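Local coordinates for Cif-like 1 (Burkholderia cenocepacia, PDB 7JQY), which is a Cif-like epoxide hydrolase of the alpha/beta hydrolase fold that assembles as an octamer and probably opens epoxides with water, at residues F194-L203 against N281-E289. The protein carries 1 engineered substitution. Residues are numbered along the deposited sequence; the frame is centred on the assembly and turned at random.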
# COMPACT_ATOMS: atom_id res chain seq x y z
N PHE B 194 22.17 3.33 -5.90
CA PHE B 194 22.94 3.68 -7.08
C PHE B 194 24.11 4.59 -6.71
O PHE B 194 25.25 4.37 -7.14
CB PHE B 194 22.03 4.37 -8.10
CG PHE B 194 22.66 4.56 -9.43
CD1 PHE B 194 23.48 5.65 -9.67
CD2 PHE B 194 22.43 3.66 -10.46
CE1 PHE B 194 24.08 5.83 -10.90
CE2 PHE B 194 23.03 3.83 -11.70
CZ PHE B 194 23.86 4.92 -11.92
N TYR B 195 23.87 5.55 -5.85
CA TYR B 195 24.87 6.47 -5.46
C TYR B 195 25.96 5.87 -4.62
O TYR B 195 27.09 6.04 -4.92
CB TYR B 195 24.24 7.62 -4.70
CG TYR B 195 24.59 8.98 -5.18
CD1 TYR B 195 23.87 9.59 -6.15
CD2 TYR B 195 25.62 9.67 -4.64
CE1 TYR B 195 24.18 10.84 -6.59
CE2 TYR B 195 25.93 10.92 -5.07
CZ TYR B 195 25.20 11.50 -6.05
OH TYR B 195 25.50 12.74 -6.47
N LYS B 196 25.61 5.13 -3.59
CA LYS B 196 26.62 4.65 -2.65
C LYS B 196 27.50 3.57 -3.27
O LYS B 196 28.68 3.47 -2.90
CB LYS B 196 25.94 4.12 -1.39
CG LYS B 196 25.33 5.21 -0.53
CD LYS B 196 24.81 4.60 0.74
CE LYS B 196 23.55 5.27 1.24
NZ LYS B 196 23.39 5.00 2.70
N LYS B 197 26.98 2.80 -4.22
CA LYS B 197 27.80 1.79 -4.88
C LYS B 197 28.92 2.40 -5.71
O LYS B 197 29.92 1.73 -5.96
CB LYS B 197 26.91 0.91 -5.77
CG LYS B 197 26.41 -0.32 -5.07
CD LYS B 197 25.38 -1.08 -5.88
CE LYS B 197 25.14 -2.44 -5.24
NZ LYS B 197 23.82 -2.50 -4.55
N ARG B 198 28.79 3.66 -6.10
CA ARG B 198 29.77 4.32 -6.95
C ARG B 198 30.58 5.38 -6.22
O ARG B 198 31.47 6.00 -6.82
CB ARG B 198 29.08 4.94 -8.16
CG ARG B 198 28.47 3.92 -9.12
CD ARG B 198 27.41 4.58 -10.06
NE ARG B 198 27.02 3.66 -11.12
CZ ARG B 198 26.18 2.64 -10.95
NH1 ARG B 198 25.63 2.40 -9.76
NH2 ARG B 198 25.91 1.84 -11.97
N THR B 199 30.27 5.66 -4.96
CA THR B 199 31.06 6.63 -4.21
C THR B 199 32.21 5.92 -3.51
O THR B 199 32.20 4.70 -3.31
CB THR B 199 30.19 7.38 -3.19
OG1 THR B 199 30.88 8.55 -2.73
CG2 THR B 199 29.86 6.50 -1.99
N HIS B 200 33.24 6.68 -3.18
CA HIS B 200 34.28 6.18 -2.30
C HIS B 200 34.38 6.99 -1.02
O HIS B 200 34.64 6.42 0.05
CB HIS B 200 35.66 6.14 -2.99
CG HIS B 200 36.72 5.50 -2.15
ND1 HIS B 200 37.74 6.22 -1.57
CD2 HIS B 200 36.90 4.22 -1.76
CE1 HIS B 200 38.51 5.41 -0.88
NE2 HIS B 200 38.02 4.18 -0.98
N VAL B 201 34.21 8.30 -1.12
CA VAL B 201 34.07 9.15 0.06
C VAL B 201 32.66 8.97 0.61
O VAL B 201 31.67 9.03 -0.14
CB VAL B 201 34.34 10.62 -0.30
CG1 VAL B 201 34.05 11.54 0.89
CG2 VAL B 201 35.79 10.78 -0.78
N ALA B 202 32.55 8.75 1.92
CA ALA B 202 31.25 8.59 2.55
C ALA B 202 30.45 9.89 2.46
O ALA B 202 30.94 10.96 2.83
CB ALA B 202 31.41 8.17 4.01
N LEU B 203 29.22 9.79 1.96
CA LEU B 203 28.32 10.92 1.86
C LEU B 203 27.15 10.78 2.84
O LEU B 203 26.85 9.69 3.33
CB LEU B 203 27.78 11.06 0.43
CG LEU B 203 28.90 10.97 -0.61
CD1 LEU B 203 28.31 10.68 -1.98
CD2 LEU B 203 29.68 12.26 -0.61
N ASN B 281 41.73 9.05 -4.06
CA ASN B 281 40.76 8.45 -3.14
C ASN B 281 39.35 9.03 -3.34
O ASN B 281 38.65 9.37 -2.39
CB ASN B 281 41.21 8.64 -1.70
CG ASN B 281 42.43 7.79 -1.36
OD1 ASN B 281 43.46 8.31 -0.92
ND2 ASN B 281 42.33 6.48 -1.56
N THR B 282 38.91 9.06 -4.60
CA THR B 282 37.65 9.69 -4.98
C THR B 282 36.87 8.76 -5.90
O THR B 282 37.45 8.10 -6.76
CB THR B 282 37.89 11.03 -5.69
OG1 THR B 282 38.61 11.91 -4.83
CG2 THR B 282 36.57 11.68 -6.10
N GLY B 283 35.56 8.68 -5.68
CA GLY B 283 34.75 7.84 -6.53
C GLY B 283 34.18 8.55 -7.73
O GLY B 283 34.79 9.47 -8.28
N HIS B 284 32.95 8.19 -8.08
CA HIS B 284 32.31 8.63 -9.30
C HIS B 284 31.75 10.04 -9.22
O HIS B 284 31.57 10.68 -10.27
CB HIS B 284 31.18 7.65 -9.65
CG HIS B 284 30.59 7.85 -11.01
ND1 HIS B 284 31.24 7.51 -12.17
CD2 HIS B 284 29.38 8.33 -11.39
CE1 HIS B 284 30.47 7.78 -13.21
NE2 HIS B 284 29.33 8.28 -12.76
N TRP B 285 31.49 10.56 -8.02
CA TRP B 285 30.75 11.82 -7.84
C TRP B 285 31.69 12.92 -7.38
O TRP B 285 31.71 13.31 -6.21
CB TRP B 285 29.60 11.62 -6.82
CG TRP B 285 28.84 10.34 -7.00
CD1 TRP B 285 28.95 9.21 -6.23
CD2 TRP B 285 27.84 10.06 -7.98
NE1 TRP B 285 28.08 8.25 -6.69
CE2 TRP B 285 27.38 8.75 -7.76
CE3 TRP B 285 27.27 10.80 -9.03
CZ2 TRP B 285 26.40 8.15 -8.56
CZ3 TRP B 285 26.30 10.21 -9.82
CH2 TRP B 285 25.88 8.89 -9.58
N LEU B 286 32.44 13.47 -8.33
CA LEU B 286 33.47 14.45 -7.99
C LEU B 286 32.94 15.65 -7.21
O LEU B 286 33.53 15.99 -6.18
CB LEU B 286 34.22 14.89 -9.26
CG LEU B 286 35.71 14.53 -9.25
CD1 LEU B 286 36.39 15.10 -10.49
CD2 LEU B 286 36.39 15.02 -7.98
N PRO B 287 31.86 16.32 -7.63
CA PRO B 287 31.37 17.47 -6.84
C PRO B 287 30.90 17.09 -5.44
O PRO B 287 31.01 17.92 -4.53
CB PRO B 287 30.22 18.03 -7.69
CG PRO B 287 30.50 17.55 -9.07
CD PRO B 287 31.10 16.18 -8.90
N ASP B 288 30.36 15.89 -5.24
CA ASP B 288 29.96 15.48 -3.90
C ASP B 288 31.15 15.02 -3.06
O ASP B 288 31.21 15.32 -1.86
CB ASP B 288 28.93 14.35 -3.97
CG ASP B 288 27.61 14.80 -4.55
OD1 ASP B 288 26.86 15.52 -3.84
OD2 ASP B 288 27.32 14.43 -5.70
N GLU B 289 32.07 14.28 -3.66
CA GLU B 289 33.09 13.57 -2.89
C GLU B 289 34.31 14.43 -2.60
O GLU B 289 34.80 14.44 -1.47
CB GLU B 289 33.51 12.30 -3.62
CG GLU B 289 32.43 11.26 -3.71
CD GLU B 289 32.93 9.99 -4.36
OE1 GLU B 289 33.91 9.39 -3.84
OE2 GLU B 289 32.35 9.61 -5.40
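E289 OE1 is gripped by three backbone N-H groups. H200 N and V201 N, from the loop after helix 187-198, come over one face of the carboxylate, V201 N to E289 OE1 at 2.9 Å and almost straight (172°); G283 N, from the 281-285 loop leading into E289's own helix, comes over the other. The E289 chain is extended beyond CG (chi2 -176°), which carries the carboxylate to the 199-201 loop. E289 OE2 takes W285 N, the N-cap residue, at 2.9 Å. Further along, H284 N bonds to R198 O at 2.9 Å. W285 lays its indole over one face of the Y195 ring, a face-to-face stack with the five-membered ring, 3.8 Å between centroids and 7° between planes. W285 NE1 also donates to Y195 O at 3.0 Å. Y195 OH gives a 2.6 Å bond to D288 OD2, ring and carboxylate nearly perpendicular; Q59 also bonds that hydroxyl, and R65 pairs with D288 OD1. H284, bonded to S258 through ND1, sits where alpha/beta hydrolases carry their catalytic histidine, probably with that role, near the elbow whose nucleophile position holds the engineered serine. Thus a buried carboxylate, satisfied by main-chain N-H groups that probably favour its charged form, joins the helical cap to the loop following strand 274-279.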